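Local coordinates for chalcone-flavanone isomerase family protein (Arabidopsis thaliana, PDB 4DOO) that binds fatty acids in the chloroplast, preferring saturated ones, and may take part in alpha-linolenic acid metabolism, at residues 55-58 against 59-63; 64-67 against 68-71; 103-106 against 107-110; 175-178 against 179-183; 190-193 against 194-198. One frame throughout, in Å; residues are numbered along the deposited sequence.

Contact 1: residues 55-58 against 59-63; sequences KKLV and GDKYA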
# COMPACT_ATOMS: atom_id res chain seq x y z
N LYS A 55 -2.83 -16.15 -7.28
CA LYS A 55 -3.37 -17.29 -8.02
C LYS A 55 -4.03 -18.30 -7.09
O LYS A 55 -5.07 -18.87 -7.41
CB LYS A 55 -2.25 -17.99 -8.82
CG LYS A 55 -1.67 -17.15 -9.94
CD LYS A 55 -0.58 -17.91 -10.68
CE LYS A 55 -0.01 -17.07 -11.81
NZ LYS A 55 1.05 -17.81 -12.56
N LYS A 56 -3.43 -18.51 -5.92
CA LYS A 56 -3.99 -19.46 -4.96
C LYS A 56 -5.33 -18.98 -4.40
O LYS A 56 -6.27 -19.76 -4.27
CB LYS A 56 -3.01 -19.72 -3.82
CG LYS A 56 -3.54 -20.71 -2.80
CD LYS A 56 -2.52 -21.04 -1.73
CE LYS A 56 -3.13 -21.96 -0.68
NZ LYS A 56 -3.74 -23.17 -1.30
N LEU A 57 -5.41 -17.69 -4.07
CA LEU A 57 -6.63 -17.11 -3.53
C LEU A 57 -7.76 -17.27 -4.55
O LEU A 57 -8.84 -17.76 -4.23
CB LEU A 57 -6.40 -15.64 -3.19
CG LEU A 57 -7.52 -14.75 -2.63
CD1 LEU A 57 -8.45 -14.32 -3.75
CD2 LEU A 57 -8.28 -15.50 -1.54
N VAL A 58 -7.50 -16.87 -5.79
CA VAL A 58 -8.50 -16.98 -6.85
C VAL A 58 -8.89 -18.44 -7.07
O VAL A 58 -10.07 -18.76 -7.18
CB VAL A 58 -7.98 -16.38 -8.18
CG1 VAL A 58 -8.96 -16.67 -9.29
CG2 VAL A 58 -7.78 -14.88 -8.03
N GLY A 59 -7.89 -19.31 -7.14
CA GLY A 59 -8.17 -20.72 -7.36
C GLY A 59 -8.98 -21.36 -6.25
O GLY A 59 -9.73 -22.31 -6.48
N ASP A 60 -8.85 -20.83 -5.03
CA ASP A 60 -9.58 -21.38 -3.90
C ASP A 60 -10.96 -20.77 -3.68
O ASP A 60 -11.91 -21.49 -3.38
CB ASP A 60 -8.75 -21.26 -2.61
CG ASP A 60 -7.49 -22.11 -2.65
OD1 ASP A 60 -7.44 -23.08 -3.43
OD2 ASP A 60 -6.55 -21.80 -1.88
N LYS A 61 -11.07 -19.45 -3.82
CA LYS A 61 -12.35 -18.78 -3.60
C LYS A 61 -13.15 -18.45 -4.85
O LYS A 61 -14.35 -18.20 -4.77
CB LYS A 61 -12.14 -17.50 -2.79
CG LYS A 61 -11.93 -17.73 -1.30
CD LYS A 61 -11.85 -16.42 -0.55
CE LYS A 61 -11.83 -16.66 0.95
NZ LYS A 61 -13.07 -17.37 1.37
N TYR A 62 -12.48 -18.44 -6.00
CA TYR A 62 -13.13 -18.11 -7.26
C TYR A 62 -12.84 -19.14 -8.35
O TYR A 62 -12.63 -18.78 -9.50
CB TYR A 62 -12.68 -16.72 -7.73
CG TYR A 62 -13.02 -15.62 -6.75
CD1 TYR A 62 -12.20 -15.36 -5.65
CD2 TYR A 62 -14.19 -14.88 -6.90
CE1 TYR A 62 -12.55 -14.38 -4.71
CE2 TYR A 62 -14.54 -13.90 -5.97
CZ TYR A 62 -13.72 -13.66 -4.88
OH TYR A 62 -14.08 -12.72 -3.94
N ALA A 63 -12.87 -20.41 -7.98
CA ALA A 63 -12.58 -21.48 -8.93
C ALA A 63 -13.43 -21.43 -10.20
O ALA A 63 -14.64 -21.19 -10.16
CB ALA A 63 -12.74 -22.84 -8.26
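Lys56 and Asp60 form a salt bridge one turn apart on the surface of helix 51-61. Lys56 NZ donates to the syn lone pair of Asp60 OD2 at 3.2 Å. CG of Lys56 lies anti to the backbone N (chi1 -180°), and the bend at chi4 (53°) turns NZ back to the carboxylate. This is the i to i+4 spacing of an alpha-helix, here in its last turns within the chalcone-isomerase-like domain. The backbone bonds run in the same step. Lys61 N reaches Leu57 O at 2.8 Å in a nearly straight bond. Tyr62 N, just past the helix, still bonds Val58 O at 2.7 Å, though less straight.

Leu57 CD2 lies on the aliphatic part of Lys61, 3.8 Å from its CD. Leu57 CD1 approaches the Tyr62 ring obliquely. Tyr62 OH is hydrogen-bonded to Asp79 and Ser75, which fixes the far end of the ring against helix 76-82 and the loop before it. Val58 also packs on Ile70 of helix 67-71. The Val58 and Tyr62 side chains cross at about a right angle, with Val58 CG1 4.0 Å from Tyr62 CB.

Contact 2: residues 64-67 against 68-71; sequences NLPA and SEIR
Glu69 reaches back to the CG-CD side of the Pro66 ring because its CG stands anti to its own carbonyl carbon (chi1 -77°) and the chain then runs extended (chi2 177°). The carboxylate therefore sits beside that edge. Its OE2 is 3.4 Å from Pro66 CG, and its CD is 3.6 Å from Pro66 CD. The two side chains cross at a slant. The other oxygen, OE1, touches a methyl of Leu65, with CD2 at 3.7 Å. These are contacts of a carboxylate with carbon atoms and add no hydrogen bond.

Leu65 turns its side chain towards the first helical turn. Its CB packs on Ile70 CG1 at 4.0 Å. Ile70 is buried, and its CG1 and CD1 also lie beside the carbonyl oxygens of Leu65 and Pro66.

The backbone starts the helix. Pro66 O accepts from Ile70 N at 3.0 Å, nearly in line with its C=O bond, and a weak bond from Glu69 N shares the same oxygen. Ala67 O takes Arg71 N at 2.8 Å in an almost straight bond. Arg71 carries its guanidinium away from this turn to Asp197 and Glu193 of helix 189-202, while Ala67 and Ile70 touch Phe204. This is the N-terminal turn of a short surface helix, with a proline at the N-cap of helix 67-71.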
# COMPACT_ATOMS: atom_id res chain seq x y z
N ASN A 64 -12.77 -21.65 -11.33
CA ASN A 64 -13.41 -21.69 -12.65
C ASN A 64 -14.16 -20.44 -13.08
O ASN A 64 -14.99 -20.51 -13.98
CB ASN A 64 -14.35 -22.89 -12.74
CG ASN A 64 -13.68 -24.18 -12.34
OD1 ASN A 64 -12.57 -24.48 -12.79
ND2 ASN A 64 -14.35 -24.95 -11.49
N LEU A 65 -13.88 -19.31 -12.45
CA LEU A 65 -14.57 -18.08 -12.83
C LEU A 65 -13.66 -17.21 -13.68
O LEU A 65 -12.45 -17.15 -13.45
CB LEU A 65 -15.01 -17.30 -11.58
CG LEU A 65 -15.91 -18.05 -10.60
CD1 LEU A 65 -16.17 -17.18 -9.38
CD2 LEU A 65 -17.21 -18.42 -11.29
N PRO A 66 -14.22 -16.55 -14.70
CA PRO A 66 -13.42 -15.68 -15.56
C PRO A 66 -13.10 -14.39 -14.82
O PRO A 66 -13.77 -14.03 -13.85
CB PRO A 66 -14.34 -15.46 -16.77
CG PRO A 66 -15.70 -15.48 -16.15
CD PRO A 66 -15.60 -16.65 -15.19
N ALA A 67 -12.06 -13.69 -15.27
CA ALA A 67 -11.63 -12.45 -14.65
C ALA A 67 -12.76 -11.45 -14.42
O ALA A 67 -12.89 -10.88 -13.34
CB ALA A 67 -10.52 -11.80 -15.50
N SER A 68 -13.60 -11.25 -15.44
CA SER A 68 -14.70 -10.31 -15.34
C SER A 68 -15.66 -10.66 -14.19
O SER A 68 -16.18 -9.77 -13.52
CB SER A 68 -15.48 -10.25 -16.66
OG SER A 68 -16.10 -11.50 -16.94
N GLU A 69 -15.89 -11.95 -13.97
CA GLU A 69 -16.78 -12.36 -12.89
C GLU A 69 -16.10 -12.25 -11.53
O GLU A 69 -16.76 -12.00 -10.52
CB GLU A 69 -17.28 -13.79 -13.13
CG GLU A 69 -18.38 -13.85 -14.19
CD GLU A 69 -18.84 -15.27 -14.47
OE1 GLU A 69 -18.99 -16.05 -13.51
OE2 GLU A 69 -19.06 -15.59 -15.66
N ILE A 70 -14.79 -12.45 -11.51
CA ILE A 70 -14.05 -12.34 -10.25
C ILE A 70 -14.09 -10.87 -9.84
O ILE A 70 -14.42 -10.54 -8.70
CB ILE A 70 -12.58 -12.76 -10.43
CG1 ILE A 70 -12.51 -14.27 -10.71
CG2 ILE A 70 -11.78 -12.40 -9.19
CD1 ILE A 70 -11.14 -14.75 -11.14
N ARG A 71 -13.78 -10.00 -10.79
CA ARG A 71 -13.77 -8.55 -10.55
C ARG A 71 -15.17 -8.06 -10.23
O ARG A 71 -15.35 -7.15 -9.42
CB ARG A 71 -13.23 -7.83 -11.79
CG ARG A 71 -13.13 -6.32 -11.66
CD ARG A 71 -12.04 -5.91 -10.66
NE ARG A 71 -11.73 -4.49 -10.80
CZ ARG A 71 -12.38 -3.50 -10.19
NH1 ARG A 71 -13.40 -3.78 -9.38
NH2 ARG A 71 -12.05 -2.24 -10.42

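Contact 3: residues 103-106 against 107-110; sequences VRNA and FQES. With DAO (lauric acid), chain C; DAO (lauric acid), chain D.
Four i to i+4 backbone bonds hold this alpha-helical turn of helix 100-118, from Phe107 N to Val103 O at 3.0 Å through to Ser110 N to Ala106 O at 3.1 Å. One side faces bound lauric acid. The other carries polar groups and water.

Phe107 folds its ring back over the preceding turn. Its CG sits between the backbone N and the carbonyl carbon (chi1 71°). Arg104 O lies over the centre of one ring face, 3.7 Å above the plane, and Arg104 CA comes over the same ring, 3.4 Å from Phe107 CE2. The Arg104 side chain runs beside the ring and points the same way. Its CG is the part that meets ring atoms CE2 and CZ. The guanidinium lies beyond, its plane 80° from the ring. Arg104 NH2 is hydrogen-bonded to Phe134 O.

Ser110 OG donates to O1 of the chain C lauric acid at 2.8 Å. Tyr43 OH and Arg30 NE also bond this ligand. Phe107 CB and CD2 meet the alkyl chain further along. Ala106 CB and Val103 CG1 touch the second lauric acid, in chain D, with Ala106 CB 3.5 Å from its C8. These residues line the fatty-acid pocket.

On the outer side, water 1 links Asn105 OD1 to Gln108 NE2 at 2.8 and 2.9 Å.

The Phe107 ring continues into an aromatic cluster, edge-to-face with Phe130 of helix 124-131 and angled against Phe134 in the loop before strand 145-151. Val103 packs on Leu98 and Ile140, in the loops that flank these helices.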
# COMPACT_ATOMS: atom_id res chain seq x y z
N VAL A 103 4.86 15.02 8.93
CA VAL A 103 4.66 13.69 8.39
C VAL A 103 4.20 12.70 9.46
O VAL A 103 3.25 11.95 9.23
CB VAL A 103 5.96 13.17 7.73
CG1 VAL A 103 5.83 11.69 7.40
CG2 VAL A 103 6.23 13.97 6.45
N ARG A 104 4.85 12.70 10.61
CA ARG A 104 4.48 11.80 11.70
C ARG A 104 3.02 11.99 12.10
O ARG A 104 2.29 11.03 12.28
CB ARG A 104 5.39 12.01 12.91
CG ARG A 104 6.73 11.32 12.75
CD ARG A 104 7.74 11.72 13.80
NE ARG A 104 8.96 10.94 13.65
CZ ARG A 104 10.18 11.39 13.91
NH1 ARG A 104 10.35 12.63 14.36
NH2 ARG A 104 11.23 10.60 13.73
N ASN A 105 2.61 13.25 12.23
CA ASN A 105 1.23 13.55 12.59
C ASN A 105 0.27 13.05 11.51
O ASN A 105 -0.82 12.56 11.80
CB ASN A 105 1.05 15.06 12.80
CG ASN A 105 1.52 15.52 14.17
OD1 ASN A 105 2.36 14.87 14.80
ND2 ASN A 105 0.99 16.64 14.63
N ALA A 106 0.69 13.17 10.25
CA ALA A 106 -0.14 12.74 9.13
C ALA A 106 -0.37 11.24 9.06
O ALA A 106 -1.51 10.80 8.87
CB ALA A 106 0.46 13.23 7.81
N PHE A 107 0.68 10.43 9.21
CA PHE A 107 0.46 8.99 9.14
C PHE A 107 -0.13 8.44 10.44
O PHE A 107 -0.74 7.38 10.45
CB PHE A 107 1.74 8.22 8.72
CG PHE A 107 2.83 8.18 9.76
CD1 PHE A 107 2.66 7.47 10.95
CD2 PHE A 107 4.06 8.78 9.51
CE1 PHE A 107 3.70 7.37 11.88
CE2 PHE A 107 5.11 8.68 10.43
CZ PHE A 107 4.93 7.97 11.62
N GLN A 108 0.02 9.18 11.54
CA GLN A 108 -0.57 8.73 12.79
C GLN A 108 -2.08 8.88 12.66
O GLN A 108 -2.85 8.06 13.18
CB GLN A 108 -0.03 9.54 13.97
CG GLN A 108 1.32 9.03 14.44
CD GLN A 108 2.08 10.03 15.29
OE1 GLN A 108 3.13 9.72 15.85
NE2 GLN A 108 1.56 11.25 15.39
N GLU A 109 -2.51 9.91 11.95
CA GLU A 109 -3.93 10.16 11.73
C GLU A 109 -4.52 9.15 10.74
O GLU A 109 -5.53 8.51 11.03
CB GLU A 109 -4.15 11.58 11.21
CG GLU A 109 -5.61 12.02 11.24
CD GLU A 109 -5.79 13.49 10.89
OE1 GLU A 109 -5.56 13.86 9.72
OE2 GLU A 109 -6.16 14.28 11.79
N SER A 110 -3.90 9.02 9.57
CA SER A 110 -4.40 8.10 8.54
C SER A 110 -4.39 6.65 9.02
O SER A 110 -5.40 5.95 8.93
CB SER A 110 -3.58 8.24 7.25
OG SER A 110 -2.22 7.90 7.47
O1 DAO C . -0.75 9.13 5.42
O2 DAO C . 0.05 8.68 3.41
C1 DAO C . -0.22 8.35 4.59
C2 DAO C . 0.14 6.95 5.05
C3 DAO C . 1.65 6.80 5.13
C4 DAO C . 2.04 5.46 5.77
C5 DAO C . 3.53 5.17 5.57
C6 DAO C . 4.38 5.91 6.60
C7 DAO C . 5.78 6.16 6.08
C8 DAO C . 6.45 7.27 6.89
C9 DAO C . 7.79 7.65 6.29
C10 DAO C . 8.48 8.70 7.16
C11 DAO C . 9.99 8.59 7.04
C12 DAO C . 10.67 9.76 7.72
O1 DAO D . 1.15 22.46 3.59
O2 DAO D . 3.23 21.76 3.49
C1 DAO D . 2.00 21.56 3.43
C2 DAO D . 1.51 20.15 3.15
C3 DAO D . 1.51 19.34 4.44
C4 DAO D . 2.09 17.95 4.22
C5 DAO D . 1.00 16.88 4.31
C6 DAO D . 1.46 15.71 5.17
C7 DAO D . 1.37 14.39 4.41
C8 DAO D . 2.44 13.42 4.88
C9 DAO D . 2.07 11.98 4.57
C10 DAO D . 3.20 11.28 3.82
C11 DAO D . 3.82 10.16 4.65
C12 DAO D . 5.07 9.63 4.00
O HOH W 1 3.63 13.00 16.47
O HOH W 2 -1.46 12.73 14.92

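Contact 4: residues 175-178 against 179-183; sequences RSIL and DLYIG. With DAO (lauric acid), chain C.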
# COMPACT_ATOMS: atom_id res chain seq x y z
N ARG A 175 -3.58 -4.90 7.66
CA ARG A 175 -4.88 -4.62 7.06
C ARG A 175 -5.15 -3.12 6.99
O ARG A 175 -5.60 -2.61 5.97
CB ARG A 175 -5.97 -5.29 7.90
CG ARG A 175 -7.32 -5.34 7.25
CD ARG A 175 -7.30 -6.26 6.05
NE ARG A 175 -8.64 -6.69 5.69
CZ ARG A 175 -9.63 -5.87 5.34
NH1 ARG A 175 -9.42 -4.56 5.29
NH2 ARG A 175 -10.82 -6.36 5.05
N SER A 176 -4.88 -2.42 8.09
CA SER A 176 -5.11 -0.98 8.16
C SER A 176 -4.31 -0.19 7.14
O SER A 176 -4.86 0.65 6.42
CB SER A 176 -4.79 -0.47 9.57
OG SER A 176 -5.62 -1.09 10.54
N ILE A 177 -3.01 -0.46 7.06
CA ILE A 177 -2.16 0.25 6.12
C ILE A 177 -2.59 -0.03 4.67
O ILE A 177 -2.77 0.91 3.89
CB ILE A 177 -0.68 -0.13 6.32
CG1 ILE A 177 -0.21 0.41 7.68
CG2 ILE A 177 0.18 0.45 5.21
CD1 ILE A 177 1.20 0.02 8.05
N LEU A 178 -2.75 -1.30 4.33
CA LEU A 178 -3.17 -1.66 2.97
C LEU A 178 -4.51 -1.05 2.60
O LEU A 178 -4.74 -0.72 1.45
CB LEU A 178 -3.26 -3.18 2.82
CG LEU A 178 -1.95 -3.96 2.69
CD1 LEU A 178 -2.25 -5.45 2.64
CD2 LEU A 178 -1.22 -3.51 1.42
N ASP A 179 -5.39 -0.90 3.59
CA ASP A 179 -6.72 -0.34 3.32
C ASP A 179 -6.65 1.09 2.80
O ASP A 179 -7.55 1.53 2.08
CB ASP A 179 -7.60 -0.39 4.58
CG ASP A 179 -9.06 -0.14 4.27
OD1 ASP A 179 -9.56 0.98 4.56
OD2 ASP A 179 -9.72 -1.05 3.73
N LEU A 180 -5.59 1.81 3.15
CA LEU A 180 -5.42 3.19 2.71
C LEU A 180 -5.19 3.27 1.21
O LEU A 180 -5.52 4.27 0.58
CB LEU A 180 -4.21 3.83 3.40
CG LEU A 180 -4.31 4.06 4.91
CD1 LEU A 180 -2.98 4.58 5.44
CD2 LEU A 180 -5.44 5.05 5.19
N TYR A 181 -4.61 2.21 0.65
CA TYR A 181 -4.29 2.18 -0.77
C TYR A 181 -5.25 1.37 -1.64
O TYR A 181 -5.54 1.76 -2.77
CB TYR A 181 -2.86 1.63 -0.94
CG TYR A 181 -1.82 2.43 -0.18
CD1 TYR A 181 -1.32 3.63 -0.69
CD2 TYR A 181 -1.36 2.00 1.07
CE1 TYR A 181 -0.40 4.39 0.03
CE2 TYR A 181 -0.44 2.75 1.80
CZ TYR A 181 0.04 3.94 1.28
OH TYR A 181 0.94 4.68 2.01
N ILE A 182 -5.77 0.27 -1.11
CA ILE A 182 -6.66 -0.60 -1.88
C ILE A 182 -8.03 -0.84 -1.25
O ILE A 182 -8.76 -1.75 -1.65
CB ILE A 182 -5.95 -1.96 -2.14
CG1 ILE A 182 -4.63 -1.72 -2.86
CG2 ILE A 182 -6.82 -2.88 -3.01
CD1 ILE A 182 -4.77 -1.00 -4.18
N GLY A 183 -8.40 -0.01 -0.28
CA GLY A 183 -9.68 -0.17 0.38
C GLY A 183 -10.83 0.63 -0.21
O GLY A 183 -10.72 1.20 -1.30
O1 DAO C . -0.75 9.13 5.42
O2 DAO C . 0.05 8.68 3.41
C1 DAO C . -0.22 8.35 4.59
C2 DAO C . 0.14 6.95 5.05
C3 DAO C . 1.65 6.80 5.13
C4 DAO C . 2.04 5.46 5.77
C5 DAO C . 3.53 5.17 5.57
C6 DAO C . 4.38 5.91 6.60
C7 DAO C . 5.78 6.16 6.08
C8 DAO C . 6.45 7.27 6.89
C9 DAO C . 7.79 7.65 6.29
C10 DAO C . 8.48 8.70 7.16
C11 DAO C . 9.99 8.59 7.04
C12 DAO C . 10.67 9.76 7.72
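Leu178 O accepts two backbone bonds as helix 171-182 nears its end. Ile182 N reaches it at 2.9 Å, almost in line with the C=O bond. Tyr181 N comes from above the carbonyl plane at 3.0 Å. One residue earlier, Leu180 N bonds Ile177 O, like Tyr181 with the i to i+3 spacing of a 3-10 turn. This buried helix packs on the antiparallel sheet of the chalcone-isomerase fold and helps wall the fatty-acid pocket.

Tyr181 CG stands beside the backbone N (chi1 -57°), which sets the ring alongside Ile177, with CE2 4.2 Å from Ile177 CG2. CB of Leu180 covers one ring face, 4.1 Å above the plane and off centre. Tyr181 OH is hydrogen-bonded to Tyr43 OH, which itself bonds lauric acid. A phenylalanine here would probably leave Tyr43 OH without this partner and less firmly set for its bond to the ligand.

Arg175 NH1 and Asp179 OD2 form a long salt bridge at 3.9 Å, OD2 at the guanidinium edge and the planes 25° apart. Stronger partners are Asp78 for Arg175 and Arg114 for Asp179. Leu180 CD1 lies 3.9 Å from ligand C2, and Tyr181 OH 3.8 Å from ligand C3.

Contact 5: residues 190-193 against 194-198; sequences NARE and DFLDN
Arg192 lies across Leu196 one turn ahead, with its CG 4.0 Å from Leu196 CD1. The two side chains cross at a slant on one side of helix 189-202. Beyond CG the arginine bends at chi3 (66°) and turns its guanidinium to the neighbouring Glu193. In this salt bridge NE and NH2 grip side-on, both donating to Glu193 OE2 at 3.1 Å. NE meets that oxygen nearly along its C-O bond, while NH2 reaches it from above the carboxylate plane. Arg192 NH1 is held by Gly183 O, in the loop after helix 171-182. A methionine in its place would probably leave Glu193 OE2 and Gly183 O without these donors, with the carboxylate then relying on Arg71 at OE1.

Asn190 and Asp194 approach with their flat groups 74° apart, and ND2 stays 3.8 Å from OD1. Leu196 CD2 lies in the plane of the Phe195 ring, at its edge. Backbone i to i+4 bonds, such as Asp197 N to Glu193 O at 2.9 Å, run beneath.

Helix 189-202 packs on helix 76-82, where Phe195 and Leu196 meet Leu80, and on strand 39-50 through Ala191 and Phe195. It meets helix 67-71 through charge.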
# COMPACT_ATOMS: atom_id res chain seq x y z
N ASN A 190 -8.29 5.65 -8.92
CA ASN A 190 -7.83 5.11 -10.19
C ASN A 190 -6.81 3.99 -9.95
O ASN A 190 -6.83 2.96 -10.63
CB ASN A 190 -7.20 6.21 -11.05
CG ASN A 190 -6.71 5.70 -12.39
OD1 ASN A 190 -7.49 5.23 -13.23
ND2 ASN A 190 -5.40 5.77 -12.61
N ALA A 191 -5.93 4.19 -8.97
CA ALA A 191 -4.92 3.20 -8.65
C ALA A 191 -5.56 1.93 -8.11
O ALA A 191 -5.11 0.83 -8.39
CB ALA A 191 -3.92 3.76 -7.63
N ARG A 192 -6.61 2.09 -7.31
CA ARG A 192 -7.29 0.94 -6.74
C ARG A 192 -7.98 0.13 -7.83
O ARG A 192 -7.94 -1.10 -7.83
CB ARG A 192 -8.33 1.36 -5.71
CG ARG A 192 -9.06 0.17 -5.08
CD ARG A 192 -10.28 0.60 -4.31
NE ARG A 192 -11.32 1.15 -5.18
CZ ARG A 192 -12.41 1.75 -4.73
NH1 ARG A 192 -12.60 1.88 -3.42
NH2 ARG A 192 -13.31 2.23 -5.58
N GLU A 193 -8.63 0.83 -8.77
CA GLU A 193 -9.33 0.15 -9.85
C GLU A 193 -8.36 -0.64 -10.71
O GLU A 193 -8.65 -1.78 -11.10
CB GLU A 193 -10.10 1.17 -10.69
CG GLU A 193 -11.20 1.87 -9.89
CD GLU A 193 -12.22 0.89 -9.32
OE1 GLU A 193 -12.98 0.29 -10.10
OE2 GLU A 193 -12.25 0.71 -8.08
N ASP A 194 -7.20 -0.05 -11.01
CA ASP A 194 -6.19 -0.74 -11.80
C ASP A 194 -5.69 -1.95 -11.03
O ASP A 194 -5.46 -3.00 -11.61
CB ASP A 194 -5.02 0.20 -12.11
CG ASP A 194 -5.36 1.25 -13.15
OD1 ASP A 194 -4.54 2.17 -13.37
OD2 ASP A 194 -6.46 1.14 -13.75
N PHE A 195 -5.50 -1.79 -9.72
CA PHE A 195 -5.01 -2.89 -8.91
C PHE A 195 -5.97 -4.08 -8.95
O PHE A 195 -5.54 -5.21 -9.15
CB PHE A 195 -4.80 -2.43 -7.45
CG PHE A 195 -4.53 -3.56 -6.49
CD1 PHE A 195 -5.58 -4.24 -5.89
CD2 PHE A 195 -3.23 -3.95 -6.21
CE1 PHE A 195 -5.33 -5.31 -5.01
CE2 PHE A 195 -2.97 -5.01 -5.33
CZ PHE A 195 -4.03 -5.69 -4.74
N LEU A 196 -7.25 -3.81 -8.75
CA LEU A 196 -8.26 -4.86 -8.75
C LEU A 196 -8.42 -5.48 -10.14
O LEU A 196 -8.59 -6.70 -10.26
CB LEU A 196 -9.60 -4.29 -8.26
CG LEU A 196 -9.58 -3.81 -6.80
CD1 LEU A 196 -10.93 -3.15 -6.45
CD2 LEU A 196 -9.31 -4.99 -5.88
N ASP A 197 -8.36 -4.65 -11.17
CA ASP A 197 -8.47 -5.15 -12.54
C ASP A 197 -7.31 -6.09 -12.84
O ASP A 197 -7.51 -7.19 -13.36
CB ASP A 197 -8.44 -4.01 -13.57
CG ASP A 197 -9.74 -3.22 -13.64
OD1 ASP A 197 -10.78 -3.72 -13.17
OD2 ASP A 197 -9.72 -2.09 -14.19
N ASN A 198 -6.09 -5.67 -12.50
CA ASN A 198 -4.92 -6.48 -12.77
C ASN A 198 -4.77 -7.68 -11.84
O ASN A 198 -4.21 -8.71 -12.23
CB ASN A 198 -3.64 -5.62 -12.76
CG ASN A 198 -3.65 -4.57 -13.87
OD1 ASN A 198 -4.05 -4.86 -15.00
ND2 ASN A 198 -3.19 -3.36 -13.56

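In the fold
Contact 4 is the buried one, its centre about 6 Å from the centre of the chain. Contact 2 is a surface turn, and contacts 1, 3 and 5 are partly buried. Contacts 3 and 4 share the chain C lauric acid and touch each other through Ser110 and Leu180. Their chemistry combines apolar lining with hydroxyls near the carboxyl group. Contacts 1, 2 and 5 form a second group, away from the ligand. Contact 1 joins contact 2 by apolar packing, Val58 on Ile70. Contact 2 joins contact 5 by salt bridges. Contact 5 also meets contact 4, where Ile182 packs on Phe195. Contacts 1 and 3 lie on opposite sides of the centre.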